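Local structure of shikimate 5-dehydrogenase (Thermus thermophilus, 1WXD) at residues A[57-62]-A[85-90]; A[97-102]-A[237-242]; A[164-169]-A[189-194]. The protein catalyses the reversible NADPH-linked reduction of 3-dehydroshikimate to shikimate, a step of the chorismate pathway that leads to the aromatic amino acids. All coordinates share one frame; numbering follows the deposited sequence.

Contact 1: residues A[57-62]-A[85-90]; sequences VNLTLP and NTVLQV
Val-57 and Val-87 face each other as an antiparallel hydrogen-bonded pair, and their backbones carry most of the polar contact. Val-87 N gives its proton to Val-57 O at 2.8 Å, and the return bond, from Val-57 N to Val-87 O, spans 3.0 Å. Further along, Leu-59 N donates to Asn-85 O at 2.9 Å, arriving from above the carbonyl plane, about 51° out of it. The same oxygen also receives a C-H...O contact from Asn-58 CA, at 3.0 Å, so two neighbouring residues of one strand close on a single carbonyl.

On its other edge strand 86-90 is irregular: Asn-85 and Thr-86 together face Phe-97 of strand 93-97, a classic beta bulge. Strands 56-59 and 86-90 lie inside the mixed sheet of the substrate-binding domain, and it is here that the sheet turns from parallel to antiparallel, since strand 3-8 runs parallel to 56-59 on its other side. Thr-60, just past the end of one strand, and Asn-85, just before the start of the other, both bind shikimate.

The apolar contacts gather on the face that bears the two valines. Their side chains lie side by side and point the same way, Val-57 CG2 resting 3.7 Å from Val-87 CB. In Val-87, CG1 is anti to the backbone N (chi1 177°), which leaves CG2 turned to the other strand, where it meets Leu-59 CD2 at 3.6 Å. On the other face Asn-58 and Thr-86 stand alongside each other, both touching Trp-243 of helix 229-244, whose ring NE1 also bonds to Val-87 O.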
ATOM      1  N   VAL A  57      -0.279   9.261   4.283  1.00 26.47           N
ATOM      2  CA  VAL A  57       0.060  10.421   5.101  1.00 25.36           C
ATOM      3  C   VAL A  57       1.336  10.205   5.906  1.00 24.57           C
ATOM      4  O   VAL A  57       1.709   9.071   6.211  1.00 21.07           O
ATOM      5  CB  VAL A  57      -1.057  10.753   6.121  1.00 25.04           C
ATOM      6  CG1 VAL A  57      -2.389  10.951   5.407  1.00 29.28           C
ATOM      7  CG2 VAL A  57      -1.159   9.638   7.161  1.00 20.35           C
ATOM      8  N   ASN A  58       2.010  11.304   6.229  1.00 23.56           N
ATOM      9  CA  ASN A  58       3.201  11.249   7.066  1.00 27.43           C
ATOM     10  C   ASN A  58       2.713  11.723   8.435  1.00 29.47           C
ATOM     11  O   ASN A  58       1.777  12.522   8.523  1.00 32.15           O
ATOM     12  CB  ASN A  58       4.298  12.194   6.564  1.00 22.60           C
ATOM     13  CG  ASN A  58       5.135  11.593   5.446  1.00 27.85           C
ATOM     14  OD1 ASN A  58       5.593  10.446   5.532  1.00 23.02           O
ATOM     15  ND2 ASN A  58       5.360  12.379   4.395  1.00 19.65           N
ATOM     16  N   LEU A  59       3.334  11.222   9.495  1.00 22.80           N
ATOM     17  CA  LEU A  59       2.958  11.605  10.848  1.00 28.61           C
ATOM     18  C   LEU A  59       4.149  12.222  11.569  1.00 30.76           C
ATOM     19  O   LEU A  59       5.267  11.722  11.468  1.00 33.99           O
ATOM     20  CB  LEU A  59       2.465  10.378  11.623  1.00 25.10           C
ATOM     21  CG  LEU A  59       0.976  10.010  11.644  1.00 31.54           C
ATOM     22  CD1 LEU A  59       0.207  10.648  10.494  1.00 17.36           C
ATOM     23  CD2 LEU A  59       0.868   8.499  11.612  1.00 25.05           C
ATOM     24  N   THR A  60       3.904  13.311  12.289  1.00 35.39           N
ATOM     25  CA  THR A  60       4.949  13.988  13.050  1.00 34.10           C
ATOM     26  C   THR A  60       4.484  14.129  14.493  1.00 33.94           C
ATOM     27  O   THR A  60       3.499  13.513  14.897  1.00 33.68           O
ATOM     28  CB  THR A  60       5.245  15.395  12.490  1.00 38.10           C
ATOM     29  OG1 THR A  60       4.051  16.185  12.512  1.00 43.68           O
ATOM     30  CG2 THR A  60       5.752  15.300  11.070  1.00 41.15           C
ATOM     31  N   LEU A  61       5.198  14.934  15.270  1.00 36.44           N
ATOM     32  CA  LEU A  61       4.844  15.150  16.667  1.00 40.79           C
ATOM     33  C   LEU A  61       3.422  15.673  16.812  1.00 41.49           C
ATOM     34  O   LEU A  61       2.997  16.562  16.075  1.00 36.37           O
ATOM     35  CB  LEU A  61       5.810  16.145  17.317  1.00 47.59           C
ATOM     36  CG  LEU A  61       7.147  15.596  17.819  1.00 53.24           C
ATOM     37  CD1 LEU A  61       6.892  14.625  18.963  1.00 59.99           C
ATOM     38  CD2 LEU A  61       7.893  14.910  16.686  1.00 59.52           C
ATOM     39  N   PRO A  62       2.658  15.111  17.759  1.00 41.56           N
ATOM     40  CA  PRO A  62       3.080  14.032  18.656  1.00 41.44           C
ATOM     41  C   PRO A  62       2.216  12.809  18.354  1.00 37.35           C
ATOM     42  O   PRO A  62       1.589  12.250  19.251  1.00 32.46           O
ATOM     43  CB  PRO A  62       2.777  14.620  20.021  1.00 44.48           C
ATOM     44  CG  PRO A  62       1.437  15.260  19.771  1.00 43.90           C
ATOM     45  CD  PRO A  62       1.552  15.874  18.370  1.00 41.09           C
ATOM     46  N   ASN A  85       6.006   6.960  10.850  1.00 18.80           N
ATOM     47  CA  ASN A  85       6.050   8.296  10.270  1.00 23.36           C
ATOM     48  C   ASN A  85       5.378   8.267   8.906  1.00 21.88           C
ATOM     49  O   ASN A  85       5.142   9.313   8.299  1.00 19.29           O
ATOM     50  CB  ASN A  85       7.493   8.788  10.107  1.00 17.32           C
ATOM     51  CG  ASN A  85       8.132   8.316   8.809  1.00 23.40           C
ATOM     52  OD1 ASN A  85       8.865   9.067   8.153  1.00 20.48           O
ATOM     53  ND2 ASN A  85       7.864   7.072   8.434  1.00 18.35           N
ATOM     54  N   THR A  86       5.082   7.064   8.427  1.00 15.52           N
ATOM     55  CA  THR A  86       4.446   6.912   7.128  1.00 16.81           C
ATOM     56  C   THR A  86       3.323   5.885   7.116  1.00 18.00           C
ATOM     57  O   THR A  86       3.519   4.718   7.461  1.00 22.31           O
ATOM     58  CB  THR A  86       5.466   6.520   6.044  1.00 15.24           C
ATOM     59  OG1 THR A  86       6.494   7.515   5.972  1.00 20.57           O
ATOM     60  CG2 THR A  86       4.776   6.421   4.682  1.00 13.69           C
ATOM     61  N   VAL A  87       2.145   6.335   6.704  1.00 14.06           N
ATOM     62  CA  VAL A  87       0.973   5.477   6.624  1.00 22.48           C
ATOM     63  C   VAL A  87       0.487   5.355   5.185  1.00 18.61           C
ATOM     64  O   VAL A  87       0.438   6.342   4.449  1.00 23.39           O
ATOM     65  CB  VAL A  87      -0.184   6.035   7.484  1.00 19.68           C
ATOM     66  CG1 VAL A  87      -1.426   5.161   7.328  1.00 17.60           C
ATOM     67  CG2 VAL A  87       0.246   6.101   8.935  1.00 20.62           C
ATOM     68  N   LEU A  88       0.130   4.137   4.793  1.00 22.33           N
ATOM     69  CA  LEU A  88      -0.378   3.873   3.448  1.00 19.08           C
ATOM     70  C   LEU A  88      -1.819   3.385   3.545  1.00 23.15           C
ATOM     71  O   LEU A  88      -2.122   2.505   4.353  1.00 21.44           O
ATOM     72  CB  LEU A  88       0.459   2.794   2.757  1.00 16.00           C
ATOM     73  CG  LEU A  88      -0.177   2.142   1.522  1.00 16.90           C
ATOM     74  CD1 LEU A  88      -0.165   3.119   0.345  1.00 10.90           C
ATOM     75  CD2 LEU A  88       0.592   0.885   1.164  1.00 14.70           C
ATOM     76  N   GLN A  89      -2.700   3.956   2.730  1.00 18.73           N
ATOM     77  CA  GLN A  89      -4.096   3.543   2.719  1.00 20.38           C
ATOM     78  C   GLN A  89      -4.409   2.800   1.430  1.00 21.82           C
ATOM     79  O   GLN A  89      -4.166   3.303   0.330  1.00 21.49           O
ATOM     80  CB  GLN A  89      -5.028   4.753   2.860  1.00 22.78           C
ATOM     81  CG  GLN A  89      -6.524   4.415   2.840  1.00 14.87           C
ATOM     82  CD  GLN A  89      -7.078   4.207   1.435  1.00 22.35           C
ATOM     83  OE1 GLN A  89      -7.417   3.085   1.046  1.00 24.27           O
ATOM     84  NE2 GLN A  89      -7.177   5.289   0.669  1.00 18.96           N
ATOM     85  N   VAL A  90      -4.927   1.589   1.581  1.00 22.44           N
ATOM     86  CA  VAL A  90      -5.316   0.740   0.462  1.00 28.95           C
ATOM     87  C   VAL A  90      -6.610   0.037   0.867  1.00 25.61           C
ATOM     88  O   VAL A  90      -6.694  -0.554   1.942  1.00 29.26           O
ATOM     89  CB  VAL A  90      -4.231  -0.320   0.145  1.00 31.45           C
ATOM     90  CG1 VAL A  90      -4.823  -1.409  -0.726  1.00 30.42           C
ATOM     91  CG2 VAL A  90      -3.061   0.336  -0.573  1.00 28.34           C
TER

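Contact 2: residues A[97-102]-A[237-242]; sequences FNTDAP and ALAFRL
This is a buried, apolar contact in which the turn from strand 93-97 into helix 100-110 packs on helix 229-244, with no hydrogen bond between the two segments. Thr-99 sits in the middle of it. Its methyl CG2 lies beside the backbone N (chi1 56° for OG1), pointing at the helix, and meets Leu-242 CD2 tip to tip at 3.6 Å. The same methyl rests 3.9 Å from Leu-238 CB, one helical turn earlier, so it is held between two leucines of the same helix face.

Leu-242 serves two partners with one branch: CD2 also touches Phe-97 CB at 3.7 Å, while its CG lies over one face of the phenylalanine ring, 4.2 Å above the plane and displaced toward the rim. At the far end of the contact Leu-238 CD1 lies against Pro-102 CG at 3.8 Å, the two side chains slanting past one another. Leu-242 also packs on Val-90 of the second subunit.

The polar end of Thr-99 looks elsewhere. OG1 hydrogen-bonds to Thr-86 OG1 and Gln-235 O, with the Asn-85 side chain close by, which ties the turn to the strand and to the helix at once. The turn itself is fixed by Asn-98, whose OD1 accepts from Ala-101 N at 3.0 Å, almost straight, and more weakly from Asp-100 N.

These are capping bonds by the asparagine ahead of the helix, which opens at Asp-100, a shikimate-binding residue that forms a salt bridge with the active-site Lys-64. Asn-85 and Gln-235, shikimate-binding residues that lie close to Thr-99, belong to the same pocket, consistent with the packing lying behind part of the shikimate site.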
ATOM      1  N   PHE A  97       4.570   2.361   8.414  1.00 17.51           N
ATOM      2  CA  PHE A  97       5.983   2.119   8.143  1.00 21.76           C
ATOM      3  C   PHE A  97       6.812   3.239   8.761  1.00 24.13           C
ATOM      4  O   PHE A  97       6.277   4.262   9.201  1.00 18.87           O
ATOM      5  CB  PHE A  97       6.271   2.109   6.636  1.00 16.91           C
ATOM      6  CG  PHE A  97       5.446   1.130   5.855  1.00 18.72           C
ATOM      7  CD1 PHE A  97       4.167   1.467   5.424  1.00 18.94           C
ATOM      8  CD2 PHE A  97       5.953  -0.122   5.531  1.00 15.84           C
ATOM      9  CE1 PHE A  97       3.407   0.571   4.679  1.00 19.73           C
ATOM     10  CE2 PHE A  97       5.202  -1.024   4.788  1.00 24.49           C
ATOM     11  CZ  PHE A  97       3.924  -0.676   4.359  1.00 17.30           C
ATOM     12  N   ASN A  98       8.123   3.045   8.794  1.00 17.48           N
ATOM     13  CA  ASN A  98       9.003   4.075   9.319  1.00 17.70           C
ATOM     14  C   ASN A  98      10.073   4.350   8.265  1.00 17.74           C
ATOM     15  O   ASN A  98      10.926   3.498   7.998  1.00 17.77           O
ATOM     16  CB  ASN A  98       9.657   3.621  10.624  1.00 16.53           C
ATOM     17  CG  ASN A  98      10.451   4.735  11.288  1.00 25.21           C
ATOM     18  OD1 ASN A  98      11.457   5.204  10.748  1.00 20.92           O
ATOM     19  ND2 ASN A  98      10.008   5.155  12.470  1.00 15.80           N
ATOM     20  N   THR A  99      10.016   5.525   7.649  1.00 13.24           N
ATOM     21  CA  THR A  99      11.008   5.866   6.638  1.00 14.29           C
ATOM     22  C   THR A  99      12.104   6.746   7.230  1.00 15.09           C
ATOM     23  O   THR A  99      13.042   7.128   6.536  1.00 18.26           O
ATOM     24  CB  THR A  99      10.359   6.570   5.409  1.00 14.01           C
ATOM     25  OG1 THR A  99       9.642   7.731   5.837  1.00 14.37           O
ATOM     26  CG2 THR A  99       9.387   5.620   4.707  1.00 16.44           C
ATOM     27  N   ASP A 100      11.988   7.066   8.518  1.00 19.88           N
ATOM     28  CA  ASP A 100      13.009   7.876   9.179  1.00 19.44           C
ATOM     29  C   ASP A 100      14.307   7.077   9.284  1.00 17.23           C
ATOM     30  O   ASP A 100      15.381   7.587   8.964  1.00 17.75           O
ATOM     31  CB  ASP A 100      12.557   8.305  10.585  1.00 22.23           C
ATOM     32  CG  ASP A 100      11.464   9.359  10.554  1.00 27.05           C
ATOM     33  OD1 ASP A 100      11.560  10.286   9.723  1.00 21.90           O
ATOM     34  OD2 ASP A 100      10.514   9.266  11.362  1.00 31.83           O
ATOM     35  N   ALA A 101      14.200   5.820   9.719  1.00 12.35           N
ATOM     36  CA  ALA A 101      15.373   4.957   9.867  1.00 12.76           C
ATOM     37  C   ALA A 101      16.098   4.732   8.535  1.00 15.02           C
ATOM     38  O   ALA A 101      17.276   5.063   8.405  1.00 18.94           O
ATOM     39  CB  ALA A 101      14.969   3.624  10.498  1.00 15.16           C
ATOM     40  N   PRO A 102      15.413   4.161   7.525  1.00 15.66           N
ATOM     41  CA  PRO A 102      16.114   3.957   6.254  1.00 18.68           C
ATOM     42  C   PRO A 102      16.495   5.298   5.618  1.00 16.59           C
ATOM     43  O   PRO A 102      17.533   5.419   4.968  1.00 18.48           O
ATOM     44  CB  PRO A 102      15.096   3.173   5.420  1.00 14.02           C
ATOM     45  CG  PRO A 102      13.789   3.682   5.931  1.00 16.35           C
ATOM     46  CD  PRO A 102      14.022   3.685   7.433  1.00 17.34           C
ATOM     47  N   ALA A 237      10.978  11.037   0.362  1.00 15.30           N
ATOM     48  CA  ALA A 237      11.116  10.331  -0.909  1.00 16.54           C
ATOM     49  C   ALA A 237      10.738   8.855  -0.745  1.00 20.20           C
ATOM     50  O   ALA A 237       9.964   8.315  -1.535  1.00 23.91           O
ATOM     51  CB  ALA A 237      12.548  10.446  -1.412  1.00 15.77           C
ATOM     52  N   LEU A 238      11.292   8.208   0.280  1.00 17.16           N
ATOM     53  CA  LEU A 238      10.998   6.799   0.541  1.00 18.26           C
ATOM     54  C   LEU A 238       9.510   6.609   0.797  1.00 20.36           C
ATOM     55  O   LEU A 238       8.903   5.629   0.344  1.00 19.56           O
ATOM     56  CB  LEU A 238      11.807   6.290   1.743  1.00 14.41           C
ATOM     57  CG  LEU A 238      13.322   6.223   1.514  1.00 16.21           C
ATOM     58  CD1 LEU A 238      14.036   5.765   2.788  1.00 15.80           C
ATOM     59  CD2 LEU A 238      13.617   5.269   0.354  1.00 13.51           C
ATOM     60  N   ALA A 239       8.917   7.550   1.521  1.00 15.28           N
ATOM     61  CA  ALA A 239       7.492   7.465   1.803  1.00 20.64           C
ATOM     62  C   ALA A 239       6.730   7.517   0.479  1.00 21.20           C
ATOM     63  O   ALA A 239       5.789   6.751   0.264  1.00 20.78           O
ATOM     64  CB  ALA A 239       7.060   8.618   2.707  1.00 18.17           C
ATOM     65  N   PHE A 240       7.155   8.411  -0.410  1.00 15.11           N
ATOM     66  CA  PHE A 240       6.501   8.565  -1.708  1.00 20.69           C
ATOM     67  C   PHE A 240       6.539   7.259  -2.499  1.00 19.64           C
ATOM     68  O   PHE A 240       5.559   6.892  -3.150  1.00 16.83           O
ATOM     69  CB  PHE A 240       7.170   9.669  -2.535  1.00 17.15           C
ATOM     70  CG  PHE A 240       6.279  10.237  -3.612  1.00 17.34           C
ATOM     71  CD1 PHE A 240       5.387  11.260  -3.320  1.00 19.49           C
ATOM     72  CD2 PHE A 240       6.298   9.719  -4.905  1.00 22.42           C
ATOM     73  CE1 PHE A 240       4.523  11.761  -4.289  1.00 15.47           C
ATOM     74  CE2 PHE A 240       5.435  10.212  -5.885  1.00 25.19           C
ATOM     75  CZ  PHE A 240       4.545  11.240  -5.573  1.00 20.85           C
ATOM     76  N   ARG A 241       7.675   6.566  -2.446  1.00 16.02           N
ATOM     77  CA  ARG A 241       7.816   5.294  -3.154  1.00 20.97           C
ATOM     78  C   ARG A 241       6.869   4.286  -2.504  1.00 16.57           C
ATOM     79  O   ARG A 241       6.239   3.476  -3.175  1.00 23.63           O
ATOM     80  CB  ARG A 241       9.255   4.778  -3.072  1.00 19.41           C
ATOM     81  CG  ARG A 241       9.515   3.588  -3.990  1.00 27.91           C
ATOM     82  CD  ARG A 241      10.366   2.527  -3.308  1.00 34.71           C
ATOM     83  NE  ARG A 241      11.797   2.758  -3.486  1.00 42.40           N
ATOM     84  CZ  ARG A 241      12.730   2.506  -2.568  1.00 47.47           C
ATOM     85  NH1 ARG A 241      12.399   2.016  -1.376  1.00 37.99           N
ATOM     86  NH2 ARG A 241      14.007   2.721  -2.856  1.00 46.73           N
ATOM     87  N   LEU A 242       6.779   4.346  -1.183  1.00 16.06           N
ATOM     88  CA  LEU A 242       5.895   3.469  -0.440  1.00 19.37           C
ATOM     89  C   LEU A 242       4.487   3.615  -0.988  1.00 18.44           C
ATOM     90  O   LEU A 242       3.820   2.627  -1.312  1.00 17.31           O
ATOM     91  CB  LEU A 242       5.913   3.856   1.030  1.00 27.22           C
ATOM     92  CG  LEU A 242       6.402   2.840   2.049  1.00 32.72           C
ATOM     93  CD1 LEU A 242       7.547   1.995   1.493  1.00 41.81           C
ATOM     94  CD2 LEU A 242       6.829   3.607   3.282  1.00 28.94           C
TER

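Contact 3: residues A[164-169]-A[189-194]; sequences VPLEKA and SPLPAE
Leu-166 meets the 189-194 segment with both of its methyls. CD2 touches Leu-191 CD1 at 3.6 Å, the two side chains sliding past each other in opposite directions. The other branch, CD1, lies 3.7 Å from the carbonyl oxygen Pro-190 O and 3.9 Å from Pro-192 CD, the side chains of Leu-166 and Pro-192 crossing at about a right angle. Ala-169 adds a second foothold one turn on, its CB 3.8 Å from Leu-191 CD1 and almost as near to CD2, so the fork of Leu-191 sits astride the alanine methyl. The extended first torsion of Leu-191 (chi1 -176°) carries its fork across to both residues.

Both segments are loops of the parallel, Rossmann-type NADP-binding domain: 164-169 follows the edge strand 162-163, and the loop holding 189-194 runs from strand 174-177 to strand 201-204. The contact joins two loops at the carboxyl ends of the strands. In place of Leu-166, an alanine would keep no branch long enough to reach Leu-191 and Pro-192, which would probably open a gap between the loops and leave Leu-191 CD1 without its partner on that side.

What sets the two residues on one side is a short 3-10 segment: Ala-169 N bonds to Leu-166 O at 2.9 Å, and Lys-168 N to Pro-165 O at 3.0 Å. Beyond this shell, Leu-166 and Pro-190 both pack on Leu-122 of strand 119-122, while Ala-169 rests on Leu-120. Leu-191 leans on Phe-196, and Ser-189 OG is bonded to Glu-217 of helix 213-220.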
ATOM      1  N   VAL A 164      25.840   6.207  27.575  1.00 24.52           N
ATOM      2  CA  VAL A 164      27.080   6.841  27.997  1.00 21.90           C
ATOM      3  C   VAL A 164      26.869   8.278  28.437  1.00 23.66           C
ATOM      4  O   VAL A 164      25.842   8.890  28.135  1.00 24.27           O
ATOM      5  CB  VAL A 164      28.104   6.863  26.851  1.00 15.39           C
ATOM      6  CG1 VAL A 164      28.355   5.456  26.340  1.00 23.57           C
ATOM      7  CG2 VAL A 164      27.595   7.743  25.726  1.00 18.97           C
ATOM      8  N   PRO A 165      27.832   8.827  29.187  1.00 24.14           N
ATOM      9  CA  PRO A 165      27.735  10.216  29.648  1.00 28.65           C
ATOM     10  C   PRO A 165      28.266  11.090  28.496  1.00 28.55           C
ATOM     11  O   PRO A 165      29.033  10.604  27.665  1.00 25.00           O
ATOM     12  CB  PRO A 165      28.643  10.231  30.874  1.00 22.09           C
ATOM     13  CG  PRO A 165      29.713   9.261  30.491  1.00 30.47           C
ATOM     14  CD  PRO A 165      28.919   8.117  29.889  1.00 22.03           C
ATOM     15  N   LEU A 166      27.861  12.357  28.447  1.00 23.77           N
ATOM     16  CA  LEU A 166      28.287  13.266  27.381  1.00 25.43           C
ATOM     17  C   LEU A 166      29.775  13.302  27.077  1.00 23.14           C
ATOM     18  O   LEU A 166      30.162  13.536  25.930  1.00 23.29           O
ATOM     19  CB  LEU A 166      27.836  14.699  27.669  1.00 23.60           C
ATOM     20  CG  LEU A 166      26.398  15.088  27.345  1.00 31.53           C
ATOM     21  CD1 LEU A 166      26.197  16.549  27.702  1.00 17.28           C
ATOM     22  CD2 LEU A 166      26.115  14.854  25.865  1.00 25.93           C
ATOM     23  N   GLU A 167      30.609  13.093  28.091  1.00 20.80           N
ATOM     24  CA  GLU A 167      32.055  13.128  27.885  1.00 23.88           C
ATOM     25  C   GLU A 167      32.541  12.113  26.859  1.00 18.79           C
ATOM     26  O   GLU A 167      33.577  12.315  26.231  1.00 20.23           O
ATOM     27  CB  GLU A 167      32.805  12.900  29.201  1.00 29.54           C
ATOM     28  CG  GLU A 167      32.763  14.066  30.185  1.00 37.00           C
ATOM     29  CD  GLU A 167      31.397  14.261  30.814  1.00 41.49           C
ATOM     30  OE1 GLU A 167      30.750  13.250  31.172  1.00 34.49           O
ATOM     31  OE2 GLU A 167      30.977  15.428  30.967  1.00 46.17           O
ATOM     32  N   LYS A 168      31.800  11.025  26.683  1.00 18.72           N
ATOM     33  CA  LYS A 168      32.208  10.006  25.724  1.00 22.68           C
ATOM     34  C   LYS A 168      32.107  10.501  24.284  1.00 24.88           C
ATOM     35  O   LYS A 168      32.502   9.802  23.348  1.00 17.98           O
ATOM     36  CB  LYS A 168      31.365   8.741  25.898  1.00 23.34           C
ATOM     37  CG  LYS A 168      31.593   8.032  27.223  1.00 33.30           C
ATOM     38  CD  LYS A 168      33.023   7.518  27.343  1.00 40.12           C
ATOM     39  CE  LYS A 168      33.331   6.458  26.298  1.00 46.51           C
ATOM     40  NZ  LYS A 168      34.715   5.922  26.438  1.00 54.38           N
ATOM     41  N   ALA A 169      31.579  11.708  24.104  1.00 18.20           N
ATOM     42  CA  ALA A 169      31.452  12.263  22.765  1.00 18.87           C
ATOM     43  C   ALA A 169      32.839  12.433  22.151  1.00 17.44           C
ATOM     44  O   ALA A 169      33.001  12.385  20.936  1.00 18.90           O
ATOM     45  CB  ALA A 169      30.722  13.603  22.810  1.00 20.23           C
ATOM     46  N   SER A 189      22.766  24.256  22.524  1.00 16.25           N
ATOM     47  CA  SER A 189      23.362  23.061  21.938  1.00 20.67           C
ATOM     48  C   SER A 189      23.380  21.965  22.997  1.00 20.26           C
ATOM     49  O   SER A 189      23.720  22.211  24.153  1.00 15.35           O
ATOM     50  CB  SER A 189      24.796  23.331  21.478  1.00 16.50           C
ATOM     51  OG  SER A 189      25.457  22.109  21.179  1.00 16.55           O
ATOM     52  N   PRO A 190      23.023  20.736  22.611  1.00 16.62           N
ATOM     53  CA  PRO A 190      23.008  19.622  23.562  1.00 21.32           C
ATOM     54  C   PRO A 190      24.397  19.170  24.014  1.00 23.40           C
ATOM     55  O   PRO A 190      24.532  18.496  25.033  1.00 21.78           O
ATOM     56  CB  PRO A 190      22.270  18.529  22.791  1.00 13.25           C
ATOM     57  CG  PRO A 190      22.724  18.785  21.374  1.00 15.56           C
ATOM     58  CD  PRO A 190      22.600  20.294  21.270  1.00 12.22           C
ATOM     59  N   LEU A 191      25.429  19.539  23.262  1.00 19.98           N
ATOM     60  CA  LEU A 191      26.785  19.129  23.612  1.00 17.99           C
ATOM     61  C   LEU A 191      27.742  20.299  23.802  1.00 22.59           C
ATOM     62  O   LEU A 191      27.920  21.125  22.902  1.00 16.82           O
ATOM     63  CB  LEU A 191      27.342  18.194  22.536  1.00 20.66           C
ATOM     64  CG  LEU A 191      28.726  17.573  22.776  1.00 18.22           C
ATOM     65  CD1 LEU A 191      28.648  16.545  23.902  1.00 18.12           C
ATOM     66  CD2 LEU A 191      29.208  16.907  21.493  1.00 14.71           C
ATOM     67  N   PRO A 192      28.369  20.389  24.985  1.00 14.36           N
ATOM     68  CA  PRO A 192      29.315  21.472  25.265  1.00 18.24           C
ATOM     69  C   PRO A 192      30.433  21.394  24.231  1.00 19.50           C
ATOM     70  O   PRO A 192      30.903  20.300  23.903  1.00 18.42           O
ATOM     71  CB  PRO A 192      29.810  21.144  26.673  1.00 19.86           C
ATOM     72  CG  PRO A 192      28.623  20.438  27.292  1.00 17.03           C
ATOM     73  CD  PRO A 192      28.181  19.531  26.168  1.00 21.89           C
ATOM     74  N   ALA A 193      30.856  22.545  23.722  1.00 19.21           N
ATOM     75  CA  ALA A 193      31.907  22.593  22.709  1.00 17.01           C
ATOM     76  C   ALA A 193      33.156  21.770  23.035  1.00 18.31           C
ATOM     77  O   ALA A 193      33.700  21.090  22.163  1.00 15.02           O
ATOM     78  CB  ALA A 193      32.302  24.047  22.442  1.00 20.45           C
ATOM     79  N   GLU A 194      33.611  21.822  24.281  1.00 14.75           N
ATOM     80  CA  GLU A 194      34.821  21.090  24.655  1.00 23.07           C
ATOM     81  C   GLU A 194      34.720  19.565  24.616  1.00 24.57           C
ATOM     82  O   GLU A 194      35.733  18.876  24.721  1.00 25.33           O
ATOM     83  CB  GLU A 194      35.299  21.529  26.042  1.00 27.33           C
ATOM     84  CG  GLU A 194      34.289  21.318  27.152  1.00 36.29           C
ATOM     85  CD  GLU A 194      34.870  21.605  28.521  1.00 44.44           C
ATOM     86  OE1 GLU A 194      35.370  22.729  28.735  1.00 51.49           O
ATOM     87  OE2 GLU A 194      34.825  20.704  29.384  1.00 49.98           O
TER

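Overall arrangement
Contacts 1 and 2 are neighbours, their centres 10 Å apart, and they touch directly: Thr-86 O lies 2.8 Å from Phe-97 N, a probable hydrogen bond joining adjacent strands. Between them they hold three shikimate-binding residues, Thr-60 and Asn-85 in contact 1 and Asp-100 in contact 2, and both reach the second subunit. Contact 3 stands apart in the NADP-binding domain, on the other side of the chain's centre. Its centre is 33 Å from that of contact 1 and 30 Å from that of contact 2. The side chain of Leu-166 is about 8 Å from that of Arg-147, which binds NADP, too far for the two to touch.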